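Local coordinates for T-lymphoma invasion and metastasis-inducing protein 1 (Homo sapiens, PDB 4K2P), which acts as an exchange factor for the small GTPase Rac and, through its PH-CC-Ex region, probably binds phosphoinositides and protein partners such as Par-3, at residues 163-168 with 172-177; 149-154 with 186-191; 219-224 with 237-242; 142-147 with 193-198. The protein carries 5 engineered substitutions. One frame throughout, in Å; residues are numbered along the deposited sequence.

Contact 1: residues 163-168 with 172-177; sequences SSVTDS and ATILDQ. Engineered in segment 172-177: Ala172 (natural residue Lys).
Val165 and Ile174 meet tip to tip at the turn of a helical hairpin, where the loop following helix 133-161 leads into the start of helix 168-203. The torsions explain the meeting. Val165 (chi1 -54°) sets CG1 beside its backbone N and CG2 in the crowded position between N and the carbonyl carbon, while Ile174 carries CD1 out on an extended CG1 arm (chi2 170°). CD1 of Ile174 therefore faces both branches of the valine, lying 3.7 Å from Val165 CG1 and 4.0 Å from Val165 CG2. Leu162, from the same loop, also rests on Ile174, so the isoleucine gathers apolar side chains at a hairpin end that is otherwise largely exposed.

Asp167 is the N-cap of the second helix: its OD2 accepts a hydrogen bond from the backbone N of Ala170, satisfying an amide of the first turn. One turn on, Thr173 OG1 is hydrogen-bonded back to Lys169 O. Between the segments the one hydrogen bond is a helical i to i-4 bond: the N of Ala172, an engineered residue, donates to Ser168 O at 3.0 Å with an N-H...O angle of 156°. The same carbonyl oxygen, Ser168 O, lies 3.5 Å from Ala172 CB.

Contact 2: residues 149-154 with 186-191; sequences DMDEKL and EQFQMD. Engineered in segment 149-154: Leu154 (natural residue Met).
Glu152 OE2 accepts a hydrogen bond from a water 2.7 Å away, and that water in turn accepts one from Gln189 NE2 at 3.0 Å. The two side-chain atoms, Glu152 OE2 and Gln189 NE2, are themselves 4.3 Å apart, so the water links these two side chains. Two successive bends in Gln189 (chi1 -69°, chi2 -73°) curl its amide back toward the partner helix, whereas the glutamate spans its half of the gap with a straighter chain.

Beside this bridge, Asp151 and Phe188 point toward each other and cross at about a right angle. Asp151 OD2 lies 3.6 Å from Phe188 CE2, with the carboxylate and ring planes inclined by 48°, an oblique approach. OD2 is also hydrogen-bonded to Asn184 ND2, which gives this buried carboxylate a polar partner on the opposite helix.

Within each segment a side-chain bond joins residues i and i+4. Lys153 NZ forms a salt bridge with Asp149 OD2 at 3.0 Å, and Gln187 NE2 donates to Asp191 OD2 at 3.1 Å from above the carboxylate plane.

The segments belong to the antiparallel helices 133-161 and 168-203 of the coiled-coil hairpin. Phe188 also packs on Lys147 and Ile148 of the first helix, while on the second Glu186 and Met190 touch Phe236, joining the hairpin to helix 233-241.

Contact 3: residues 219-224 with 237-242; sequences RPTKVA and HALVAA
Leu239 holds CG beside its backbone N (chi1 -71°) and extends CD1 anti to CA (chi2 162°), which carries its forked end toward helix 219-228. In Thr221 the methyl CG2 is the branch anti to the backbone N, and it faces the leucine while OG1 sits beside the backbone N, anti to the carbonyl carbon. The result is a small apolar contact between two helices of the CC-Ex region.

Ala224 CB meets the fork directly, being 3.9 Å from both Leu239 CD1 and Leu239 CD2. One turn earlier, Thr221 CG2 lies 4.1 Å from Leu239 CD1 as the two side chains run alongside one another, pointing opposite ways. The backbone joins in as well, with Thr221 O 3.9 Å from the same CD1. The close approach of Thr221 CA and Leu239 CA, 7.4 Å, is consistent with the small Thr221 and Ala224 side chains at this face. Met225 and Leu228 of that helix, and Val28 of strand 27-30, touch Leu239 too.

No hydrogen bond crosses between the segments. Thr221 OG1 is bonded instead to Glu186 OE2 and to Ser218 OG, so one threonine divides its chemistry: the methyl serves the apolar interface with Leu239, and the buried hydroxyl is satisfied by helix 168-203 and the preceding loop.

Contact 4: residues 142-147 with 193-198; sequences KKLEQK and FRFRCY
Phe195 and Arg196 reach across to Leu144 and Glu145, joining two antiparallel helices of the coiled-coil hairpin through one apolar and one charged pair. Taken in order, segment 193-198 begins with Phe193, whose side chain turns away from the partner helix. Arg194 uses both terminal nitrogens, NH1 and NH2, along its own helix: NH1 donates to Tyr198 OH at 3.1 Å, with the hydroxyl close to the guanidinium plane and an N-H...O angle of 162°, and NH2 forms a salt bridge with Asp191 OD1.

Phe195 comes next and points toward the first helix. Leu144 crosses it at about a right angle, putting CD1 3.5 Å from Phe195 CD2 and 3.8 Å from Phe195 CE2, obliquely to the ring. Arg196 then runs extended from CG to NE and forms a salt bridge through NH2, 2.9 Å from Glu145 OE2. The oxygen lies at the guanidinium edge, yet the two planes are 82° apart and one oxygen makes the approach, which is not the flat, two-pronged pairing of a bidentate bridge.

Tyr198 closes the segment, its OH, which receives the Arg194 bond, hydrogen-bonded also to Ser74 O.

Around these two pairs, Phe195 packs on Leu137 and Ile141 of helix 133-161 and on Val124 of helix 106-128, while Tyr198 touches Cys120 and Ala121, setting the base of the hairpin against the C-terminal helix of the PH domain.

In the fold
After the PH strands and helix 106-128, helix 133-161 opens contact 4 and then contact 2, the loop opens contact 1, and helix 168-203 closes them in reverse order. Contact 1 is thus nested inside contact 2, and contact 2 inside contact 4, the pattern of an antiparallel hairpin running from its tip to its base by the PH domain. The centres of contacts 2 and 4 are about 10 Å apart, and the two touch where Asp191 CB lies 3.7 Å from Leu144 CD1. Contact 3 follows in series, closing a short loop between helices 219-228 and 233-241. It touches contact 2 through the probable hydrogen bond of Glu186 OE2 with Thr221 OG1 and through packing of Met190 on His237.

Contact 1: residues 163-168 with 172-177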
loop_
_atom_site.group_PDB
_atom_site.type_symbol
_atom_site.label_atom_id
_atom_site.label_comp_id
_atom_site.label_asym_id
_atom_site.label_seq_id
_atom_site.Cartn_x
_atom_site.Cartn_y
_atom_site.Cartn_z
ATOM N N SER A 163 -8.882 21.339 27.700
ATOM C CA SER A 163 -9.636 21.645 28.909
ATOM C C SER A 163 -9.184 22.937 29.589
ATOM O O SER A 163 -9.685 23.286 30.654
ATOM C CB SER A 163 -9.540 20.475 29.897
ATOM O OG SER A 163 -8.200 20.251 30.298
ATOM N N SER A 164 -8.242 23.644 28.973
ATOM C CA SER A 164 -7.799 24.942 29.477
ATOM C C SER A 164 -8.379 26.132 28.716
ATOM O O SER A 164 -8.456 27.224 29.259
ATOM C CB SER A 164 -6.279 25.026 29.435
ATOM O OG SER A 164 -5.702 23.958 30.157
ATOM N N VAL A 165 -8.804 25.934 27.474
ATOM C CA VAL A 165 -9.403 27.033 26.727
ATOM C C VAL A 165 -10.886 27.100 27.073
ATOM O O VAL A 165 -11.600 26.099 27.009
ATOM C CB VAL A 165 -9.190 26.898 25.188
ATOM C CG1 VAL A 165 -7.712 26.743 24.874
ATOM C CG2 VAL A 165 -9.970 25.741 24.603
ATOM N N THR A 166 -11.330 28.281 27.488
ATOM C CA THR A 166 -12.695 28.469 27.971
ATOM C C THR A 166 -13.655 28.887 26.863
ATOM O O THR A 166 -14.869 28.735 27.006
ATOM C CB THR A 166 -12.758 29.519 29.099
ATOM O OG1 THR A 166 -11.847 30.592 28.825
ATOM C CG2 THR A 166 -12.407 28.877 30.429
ATOM N N ASP A 167 -13.121 29.433 25.774
ATOM C CA ASP A 167 -13.954 29.846 24.651
ATOM C C ASP A 167 -14.360 28.617 23.844
ATOM O O ASP A 167 -13.509 27.823 23.449
ATOM C CB ASP A 167 -13.210 30.851 23.767
ATOM C CG ASP A 167 -14.021 31.277 22.560
ATOM O OD1 ASP A 167 -15.190 31.684 22.739
ATOM O OD2 ASP A 167 -13.491 31.205 21.429
ATOM N N SER A 168 -15.656 28.458 23.594
ATOM C CA SER A 168 -16.151 27.249 22.937
ATOM C C SER A 168 -15.694 27.146 21.486
ATOM O O SER A 168 -15.438 26.049 20.988
ATOM C CB SER A 168 -17.675 27.191 22.999
ATOM O OG SER A 168 -18.124 27.286 24.340
ATOM N N ALA A 172 -13.390 24.094 20.009
ATOM C CA ALA A 172 -13.827 23.347 18.846
ATOM C C ALA A 172 -12.713 23.325 17.809
ATOM O O ALA A 172 -12.488 22.311 17.163
ATOM C CB ALA A 172 -15.083 23.958 18.265
ATOM N N THR A 173 -11.998 24.439 17.681
ATOM C CA THR A 173 -10.898 24.541 16.725
ATOM C C THR A 173 -9.803 23.554 17.079
ATOM O O THR A 173 -9.236 22.896 16.202
ATOM C CB THR A 173 -10.285 25.960 16.685
ATOM O OG1 THR A 173 -11.261 26.905 16.237
ATOM C CG2 THR A 173 -9.081 26.002 15.744
ATOM N N ILE A 174 -9.497 23.458 18.369
ATOM C CA ILE A 174 -8.432 22.577 18.810
ATOM C C ILE A 174 -8.844 21.131 18.586
ATOM O O ILE A 174 -8.006 20.296 18.277
ATOM C CB ILE A 174 -8.065 22.803 20.276
ATOM C CG1 ILE A 174 -7.460 24.195 20.442
ATOM C CG2 ILE A 174 -7.068 21.740 20.751
ATOM C CD1 ILE A 174 -7.278 24.616 21.876
ATOM N N LEU A 175 -10.128 20.826 18.736
ATOM C CA LEU A 175 -10.568 19.453 18.542
ATOM C C LEU A 175 -10.428 19.093 17.058
ATOM O O LEU A 175 -9.929 18.022 16.727
ATOM C CB LEU A 175 -12.010 19.243 19.019
ATOM C CG LEU A 175 -12.443 17.768 19.042
ATOM C CD1 LEU A 175 -11.657 16.970 20.082
ATOM C CD2 LEU A 175 -13.938 17.614 19.288
ATOM N N ASP A 176 -10.860 19.990 16.175
ATOM C CA ASP A 176 -10.639 19.824 14.734
ATOM C C ASP A 176 -9.177 19.536 14.431
ATOM O O ASP A 176 -8.866 18.654 13.629
ATOM C CB ASP A 176 -11.058 21.074 13.955
ATOM C CG ASP A 176 -12.563 21.221 13.828
ATOM O OD1 ASP A 176 -13.292 20.221 13.997
ATOM O OD2 ASP A 176 -13.017 22.358 13.568
ATOM N N GLN A 177 -8.281 20.282 15.068
ATOM C CA GLN A 177 -6.860 20.131 14.802
ATOM C C GLN A 177 -6.336 18.792 15.270
ATOM O O GLN A 177 -5.502 18.194 14.600
ATOM C CB GLN A 177 -6.058 21.240 15.457
ATOM C CG GLN A 177 -6.098 22.538 14.698
ATOM C CD GLN A 177 -5.384 23.636 15.437
ATOM O OE1 GLN A 177 -5.647 23.866 16.609
ATOM N NE2 GLN A 177 -4.454 24.296 14.770
#

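Contact 2: residues 149-154 with 186-191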
loop_
_atom_site.group_PDB
_atom_site.type_symbol
_atom_site.label_atom_id
_atom_site.label_comp_id
_atom_site.label_asym_id
_atom_site.label_seq_id
_atom_site.Cartn_x
_atom_site.Cartn_y
_atom_site.Cartn_z
ATOM N N ASP A 149 7.202 13.068 14.470
ATOM C CA ASP A 149 7.566 13.570 15.779
ATOM C C ASP A 149 6.851 14.896 16.054
ATOM O O ASP A 149 6.280 15.103 17.126
ATOM C CB ASP A 149 9.082 13.749 15.879
ATOM C CG ASP A 149 9.526 14.167 17.269
ATOM O OD1 ASP A 149 9.158 13.475 18.245
ATOM O OD2 ASP A 149 10.236 15.189 17.384
ATOM N N MET A 150 6.868 15.771 15.057
ATOM C CA MET A 150 6.285 17.100 15.170
ATOM C C MET A 150 4.768 17.014 15.365
ATOM O O MET A 150 4.231 17.610 16.296
ATOM C CB MET A 150 6.638 17.936 13.931
ATOM C CG MET A 150 6.024 19.329 13.900
ATOM S SD MET A 150 6.448 20.310 15.359
ATOM C CE MET A 150 8.207 20.524 15.115
ATOM N N ASP A 151 4.078 16.248 14.522
ATOM C CA ASP A 151 2.620 16.187 14.616
ATOM C C ASP A 151 2.156 15.445 15.871
ATOM O O ASP A 151 1.075 15.729 16.391
ATOM C CB ASP A 151 2.024 15.538 13.366
ATOM C CG ASP A 151 1.789 16.536 12.250
ATOM O OD1 ASP A 151 2.431 17.612 12.268
ATOM O OD2 ASP A 151 0.978 16.238 11.344
ATOM N N GLU A 152 2.974 14.524 16.374
ATOM C CA GLU A 152 2.663 13.845 17.629
ATOM C C GLU A 152 2.727 14.828 18.793
ATOM O O GLU A 152 1.910 14.791 19.702
ATOM C CB GLU A 152 3.623 12.683 17.888
ATOM C CG GLU A 152 3.214 11.390 17.215
ATOM C CD GLU A 152 4.219 10.278 17.422
ATOM O OE1 GLU A 152 5.324 10.548 17.938
ATOM O OE2 GLU A 152 3.910 9.132 17.044
ATOM N N LYS A 153 3.726 15.692 18.759
ATOM C CA LYS A 153 3.944 16.659 19.818
ATOM C C LYS A 153 2.870 17.736 19.806
ATOM O O LYS A 153 2.404 18.161 20.854
ATOM C CB LYS A 153 5.331 17.270 19.678
ATOM C CG LYS A 153 6.427 16.342 20.167
ATOM C CD LYS A 153 7.807 16.888 19.861
ATOM C CE LYS A 153 8.883 15.994 20.446
ATOM N NZ LYS A 153 10.240 16.460 20.070
ATOM N N LEU A 154 2.484 18.171 18.613
ATOM C CA LEU A 154 1.458 19.189 18.463
ATOM C C LEU A 154 0.129 18.633 18.951
ATOM O O LEU A 154 -0.612 19.313 19.660
ATOM C CB LEU A 154 1.366 19.663 17.010
ATOM C CG LEU A 154 2.523 20.545 16.535
ATOM C CD1 LEU A 154 2.580 20.625 15.005
ATOM C CD2 LEU A 154 2.403 21.948 17.130
ATOM N N GLU A 186 -1.666 9.003 10.498
ATOM C CA GLU A 186 -2.008 7.785 9.772
ATOM C C GLU A 186 -1.315 7.744 8.425
ATOM O O GLU A 186 -0.783 6.712 8.021
ATOM C CB GLU A 186 -3.506 7.672 9.539
ATOM C CG GLU A 186 -4.308 7.204 10.718
ATOM C CD GLU A 186 -5.766 7.021 10.344
ATOM O OE1 GLU A 186 -6.337 7.948 9.733
ATOM O OE2 GLU A 186 -6.330 5.945 10.618
ATOM N N GLN A 187 -1.344 8.880 7.735
ATOM C CA GLN A 187 -0.750 9.020 6.413
ATOM C C GLN A 187 0.763 8.865 6.497
ATOM O O GLN A 187 1.365 8.180 5.674
ATOM C CB GLN A 187 -1.127 10.378 5.818
ATOM C CG GLN A 187 -0.463 10.745 4.490
ATOM C CD GLN A 187 -0.989 9.941 3.320
ATOM O OE1 GLN A 187 -2.104 10.173 2.846
ATOM N NE2 GLN A 187 -0.183 9.000 2.832
ATOM N N PHE A 188 1.367 9.483 7.507
ATOM C CA PHE A 188 2.812 9.476 7.665
ATOM C C PHE A 188 3.314 8.073 7.998
ATOM O O PHE A 188 4.356 7.654 7.496
ATOM C CB PHE A 188 3.264 10.441 8.768
ATOM C CG PHE A 188 3.126 11.904 8.424
ATOM C CD1 PHE A 188 3.155 12.348 7.112
ATOM C CD2 PHE A 188 2.993 12.843 9.432
ATOM C CE1 PHE A 188 3.036 13.700 6.817
ATOM C CE2 PHE A 188 2.871 14.190 9.137
ATOM C CZ PHE A 188 2.899 14.614 7.826
ATOM N N GLN A 189 2.581 7.362 8.852
ATOM C CA GLN A 189 2.988 6.035 9.298
ATOM C C GLN A 189 2.852 5.029 8.171
ATOM O O GLN A 189 3.613 4.071 8.088
ATOM C CB GLN A 189 2.163 5.575 10.496
ATOM C CG GLN A 189 2.424 6.352 11.771
ATOM C CD GLN A 189 3.756 6.019 12.398
ATOM O OE1 GLN A 189 4.519 5.209 11.879
ATOM N NE2 GLN A 189 4.045 6.647 13.518
ATOM N N MET A 190 1.843 5.238 7.340
ATOM C CA MET A 190 1.628 4.421 6.169
ATOM C C MET A 190 2.778 4.648 5.172
ATOM O O MET A 190 3.309 3.695 4.608
ATOM C CB MET A 190 0.276 4.754 5.535
ATOM C CG MET A 190 -0.111 3.876 4.372
ATOM S SD MET A 190 -0.268 2.134 4.810
ATOM C CE MET A 190 -1.605 2.199 6.012
ATOM N N ASP A 191 3.170 5.903 4.974
ATOM C CA ASP A 191 4.249 6.226 4.037
ATOM C C ASP A 191 5.579 5.672 4.532
ATOM O O ASP A 191 6.378 5.155 3.759
ATOM C CB ASP A 191 4.350 7.736 3.823
ATOM C CG ASP A 191 3.251 8.277 2.921
ATOM O OD1 ASP A 191 2.733 7.526 2.073
ATOM O OD2 ASP A 191 2.896 9.459 3.062
HETATM O O HOH W 1 2.221 8.493 15.066
#

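Contact 3: residues 219-224 with 237-242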
loop_
_atom_site.group_PDB
_atom_site.type_symbol
_atom_site.label_atom_id
_atom_site.label_comp_id
_atom_site.label_asym_id
_atom_site.label_seq_id
_atom_site.Cartn_x
_atom_site.Cartn_y
_atom_site.Cartn_z
ATOM N N ARG A 219 -9.882 5.418 15.118
ATOM C CA ARG A 219 -11.191 4.806 15.285
ATOM C C ARG A 219 -12.016 4.865 14.002
ATOM O O ARG A 219 -12.572 3.848 13.601
ATOM C CB ARG A 219 -11.956 5.441 16.452
ATOM C CG ARG A 219 -13.300 4.779 16.712
ATOM C CD ARG A 219 -14.038 5.420 17.863
ATOM N NE ARG A 219 -15.430 4.967 17.924
ATOM C CZ ARG A 219 -15.949 4.200 18.876
ATOM N NH1 ARG A 219 -15.199 3.742 19.857
ATOM N NH2 ARG A 219 -17.230 3.866 18.831
ATOM N N PRO A 220 -12.076 6.031 13.332
ATOM C CA PRO A 220 -12.862 6.053 12.090
ATOM C C PRO A 220 -12.341 5.083 11.033
ATOM O O PRO A 220 -13.132 4.491 10.294
ATOM C CB PRO A 220 -12.716 7.495 11.597
ATOM C CG PRO A 220 -12.325 8.290 12.784
ATOM C CD PRO A 220 -11.632 7.377 13.740
ATOM N N THR A 221 -11.028 4.902 10.976
ATOM C CA THR A 221 -10.441 4.003 9.997
ATOM C C THR A 221 -10.752 2.544 10.360
ATOM O O THR A 221 -10.986 1.713 9.481
ATOM C CB THR A 221 -8.920 4.226 9.889
ATOM O OG1 THR A 221 -8.668 5.571 9.460
ATOM C CG2 THR A 221 -8.301 3.275 8.881
ATOM N N LYS A 222 -10.774 2.230 11.649
ATOM C CA LYS A 222 -11.115 0.878 12.075
ATOM C C LYS A 222 -12.573 0.568 11.744
ATOM O O LYS A 222 -12.892 -0.538 11.316
ATOM C CB LYS A 222 -10.852 0.689 13.566
ATOM C CG LYS A 222 -9.397 0.433 13.891
ATOM C CD LYS A 222 -9.169 0.388 15.394
ATOM C CE LYS A 222 -7.764 -0.090 15.721
ATOM N NZ LYS A 222 -7.376 0.279 17.105
ATOM N N VAL A 223 -13.446 1.552 11.936
ATOM C CA VAL A 223 -14.853 1.409 11.585
ATOM C C VAL A 223 -14.955 1.095 10.095
ATOM O O VAL A 223 -15.701 0.204 9.698
ATOM C CB VAL A 223 -15.664 2.685 11.940
ATOM C CG1 VAL A 223 -17.057 2.648 11.328
ATOM C CG2 VAL A 223 -15.772 2.841 13.453
ATOM N N ALA A 224 -14.168 1.789 9.273
ATOM C CA ALA A 224 -14.212 1.582 7.821
ATOM C C ALA A 224 -13.699 0.193 7.432
ATOM O O ALA A 224 -14.247 -0.458 6.539
ATOM C CB ALA A 224 -13.414 2.651 7.115
ATOM N N HIS A 237 -4.070 0.568 4.017
ATOM C CA HIS A 237 -3.431 1.317 2.950
ATOM C C HIS A 237 -4.462 1.800 1.955
ATOM O O HIS A 237 -4.405 2.937 1.531
ATOM C CB HIS A 237 -2.373 0.494 2.219
ATOM C CG HIS A 237 -1.650 1.277 1.170
ATOM N ND1 HIS A 237 -1.177 0.719 0.002
ATOM C CD2 HIS A 237 -1.336 2.592 1.108
ATOM C CE1 HIS A 237 -0.597 1.652 -0.730
ATOM N NE2 HIS A 237 -0.684 2.798 -0.081
ATOM N N ALA A 238 -5.399 0.935 1.572
ATOM C CA ALA A 238 -6.398 1.309 0.575
ATOM C C ALA A 238 -7.223 2.505 1.058
ATOM O O ALA A 238 -7.521 3.416 0.288
ATOM C CB ALA A 238 -7.310 0.132 0.252
ATOM N N LEU A 239 -7.586 2.491 2.334
ATOM C CA LEU A 239 -8.401 3.549 2.913
ATOM C C LEU A 239 -7.633 4.868 2.945
ATOM O O LEU A 239 -8.168 5.920 2.608
ATOM C CB LEU A 239 -8.854 3.141 4.315
ATOM C CG LEU A 239 -9.893 2.022 4.331
ATOM C CD1 LEU A 239 -9.977 1.378 5.701
ATOM C CD2 LEU A 239 -11.252 2.561 3.911
ATOM N N VAL A 240 -6.362 4.804 3.314
ATOM C CA VAL A 240 -5.537 5.991 3.385
ATOM C C VAL A 240 -5.285 6.568 1.998
ATOM O O VAL A 240 -5.368 7.774 1.804
ATOM C CB VAL A 240 -4.190 5.698 4.076
ATOM C CG1 VAL A 240 -3.210 6.878 3.901
ATOM C CG2 VAL A 240 -4.413 5.421 5.546
ATOM N N ALA A 241 -4.980 5.702 1.037
ATOM C CA ALA A 241 -4.644 6.138 -0.313
ATOM C C ALA A 241 -5.855 6.756 -0.984
ATOM O O ALA A 241 -5.725 7.673 -1.795
ATOM C CB ALA A 241 -4.107 4.973 -1.139
ATOM N N ALA A 242 -7.039 6.267 -0.637
ATOM C CA ALA A 242 -8.268 6.764 -1.248
ATOM C C ALA A 242 -8.542 8.227 -0.864
ATOM O O ALA A 242 -9.364 8.895 -1.491
ATOM C CB ALA A 242 -9.440 5.898 -0.848
#

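Contact 4: residues 142-147 with 193-198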
loop_
_atom_site.group_PDB
_atom_site.type_symbol
_atom_site.label_atom_id
_atom_site.label_comp_id
_atom_site.label_asym_id
_atom_site.label_seq_id
_atom_site.Cartn_x
_atom_site.Cartn_y
_atom_site.Cartn_z
ATOM N N LYS A 142 13.809 9.393 7.023
ATOM C CA LYS A 142 14.194 10.355 8.046
ATOM C C LYS A 142 13.224 11.531 8.078
ATOM O O LYS A 142 12.836 11.999 9.150
ATOM C CB LYS A 142 15.616 10.860 7.807
ATOM C CG LYS A 142 16.705 9.843 8.127
ATOM C CD LYS A 142 18.090 10.453 7.954
ATOM C CE LYS A 142 19.200 9.428 8.168
ATOM N NZ LYS A 142 19.380 8.531 6.982
ATOM N N LYS A 143 12.812 11.990 6.904
ATOM C CA LYS A 143 11.912 13.131 6.821
ATOM C C LYS A 143 10.562 12.808 7.427
ATOM O O LYS A 143 9.991 13.625 8.152
ATOM C CB LYS A 143 11.736 13.585 5.373
ATOM C CG LYS A 143 12.912 14.380 4.846
ATOM C CD LYS A 143 12.678 14.813 3.413
ATOM C CE LYS A 143 13.926 15.428 2.804
ATOM N NZ LYS A 143 13.700 15.820 1.383
ATOM N N LEU A 144 10.070 11.606 7.153
ATOM C CA LEU A 144 8.786 11.174 7.673
ATOM C C LEU A 144 8.811 11.038 9.186
ATOM O O LEU A 144 7.831 11.345 9.842
ATOM C CB LEU A 144 8.366 9.847 7.039
ATOM C CG LEU A 144 7.735 9.999 5.656
ATOM C CD1 LEU A 144 7.781 8.666 4.912
ATOM C CD2 LEU A 144 6.310 10.508 5.787
ATOM N N GLU A 145 9.919 10.556 9.735
ATOM C CA GLU A 145 10.058 10.418 11.176
ATOM C C GLU A 145 10.082 11.795 11.853
ATOM O O GLU A 145 9.571 11.959 12.963
ATOM C CB GLU A 145 11.318 9.624 11.528
ATOM C CG GLU A 145 11.261 8.152 11.112
ATOM C CD GLU A 145 12.525 7.384 11.479
ATOM O OE1 GLU A 145 13.632 7.896 11.247
ATOM O OE2 GLU A 145 12.410 6.258 12.004
ATOM N N GLN A 146 10.673 12.781 11.186
ATOM C CA GLN A 146 10.677 14.144 11.710
ATOM C C GLN A 146 9.257 14.714 11.707
ATOM O O GLN A 146 8.838 15.361 12.666
ATOM C CB GLN A 146 11.611 15.046 10.890
ATOM C CG GLN A 146 13.095 14.822 11.155
ATOM C CD GLN A 146 14.000 15.563 10.170
ATOM O OE1 GLN A 146 13.643 15.778 9.007
ATOM N NE2 GLN A 146 15.174 15.970 10.644
ATOM N N LYS A 147 8.511 14.441 10.640
ATOM C CA LYS A 147 7.143 14.923 10.509
ATOM C C LYS A 147 6.227 14.259 11.522
ATOM O O LYS A 147 5.314 14.892 12.048
ATOM C CB LYS A 147 6.616 14.687 9.087
ATOM C CG LYS A 147 7.134 15.711 8.083
ATOM C CD LYS A 147 6.540 15.562 6.689
ATOM C CE LYS A 147 7.086 14.362 5.956
ATOM N NZ LYS A 147 6.686 14.357 4.513
ATOM N N PHE A 193 6.019 3.055 6.540
ATOM C CA PHE A 193 5.967 1.600 6.411
ATOM C C PHE A 193 6.283 1.222 4.969
ATOM O O PHE A 193 7.030 0.282 4.704
ATOM C CB PHE A 193 4.583 1.091 6.838
ATOM C CG PHE A 193 4.385 -0.395 6.689
ATOM C CD1 PHE A 193 3.877 -0.926 5.516
ATOM C CD2 PHE A 193 4.653 -1.249 7.739
ATOM C CE1 PHE A 193 3.677 -2.283 5.382
ATOM C CE2 PHE A 193 4.453 -2.607 7.616
ATOM C CZ PHE A 193 3.961 -3.127 6.436
ATOM N N ARG A 194 5.724 1.992 4.044
ATOM C CA ARG A 194 5.887 1.748 2.624
ATOM C C ARG A 194 7.346 1.918 2.201
ATOM O O ARG A 194 7.891 1.076 1.487
ATOM C CB ARG A 194 4.981 2.681 1.827
ATOM C CG ARG A 194 5.043 2.461 0.330
ATOM C CD ARG A 194 3.816 3.011 -0.371
ATOM N NE ARG A 194 3.650 4.452 -0.174
ATOM C CZ ARG A 194 4.320 5.387 -0.839
ATOM N NH1 ARG A 194 5.239 5.046 -1.729
ATOM N NH2 ARG A 194 4.092 6.671 -0.596
ATOM N N PHE A 195 7.983 2.997 2.644
ATOM C CA PHE A 195 9.373 3.232 2.285
ATOM C C PHE A 195 10.254 2.182 2.930
ATOM O O PHE A 195 11.259 1.781 2.355
ATOM C CB PHE A 195 9.824 4.641 2.676
ATOM C CG PHE A 195 9.345 5.706 1.734
ATOM C CD1 PHE A 195 9.832 5.767 0.443
ATOM C CD2 PHE A 195 8.412 6.644 2.130
ATOM C CE1 PHE A 195 9.397 6.742 -0.436
ATOM C CE2 PHE A 195 7.974 7.623 1.249
ATOM C CZ PHE A 195 8.468 7.667 -0.033
ATOM N N ARG A 196 9.871 1.716 4.113
ATOM C CA ARG A 196 10.627 0.663 4.775
ATOM C C ARG A 196 10.475 -0.665 4.040
ATOM O O ARG A 196 11.364 -1.515 4.081
ATOM C CB ARG A 196 10.191 0.522 6.228
ATOM C CG ARG A 196 10.817 1.555 7.134
ATOM C CD ARG A 196 10.316 1.441 8.556
ATOM N NE ARG A 196 10.998 2.400 9.420
ATOM C CZ ARG A 196 10.501 2.894 10.548
ATOM N NH1 ARG A 196 9.291 2.542 10.962
ATOM N NH2 ARG A 196 11.220 3.753 11.258
ATOM N N CYS A 197 9.347 -0.847 3.371
ATOM C CA CYS A 197 9.162 -2.026 2.546
ATOM C C CYS A 197 10.099 -1.960 1.347
ATOM O O CYS A 197 10.742 -2.953 0.993
ATOM C CB CYS A 197 7.715 -2.147 2.073
ATOM S SG CYS A 197 6.573 -2.782 3.303
ATOM N N TYR A 198 10.165 -0.788 0.720
ATOM C CA TYR A 198 11.006 -0.591 -0.464
ATOM C C TYR A 198 12.465 -0.802 -0.118
ATOM O O TYR A 198 13.214 -1.449 -0.849
ATOM C CB TYR A 198 10.832 0.817 -1.032
ATOM C CG TYR A 198 9.450 1.153 -1.531
ATOM C CD1 TYR A 198 8.440 0.192 -1.597
ATOM C CD2 TYR A 198 9.155 2.441 -1.937
ATOM C CE1 TYR A 198 7.178 0.523 -2.062
ATOM C CE2 TYR A 198 7.915 2.776 -2.395
ATOM C CZ TYR A 198 6.923 1.821 -2.452
ATOM O OH TYR A 198 5.689 2.194 -2.923
#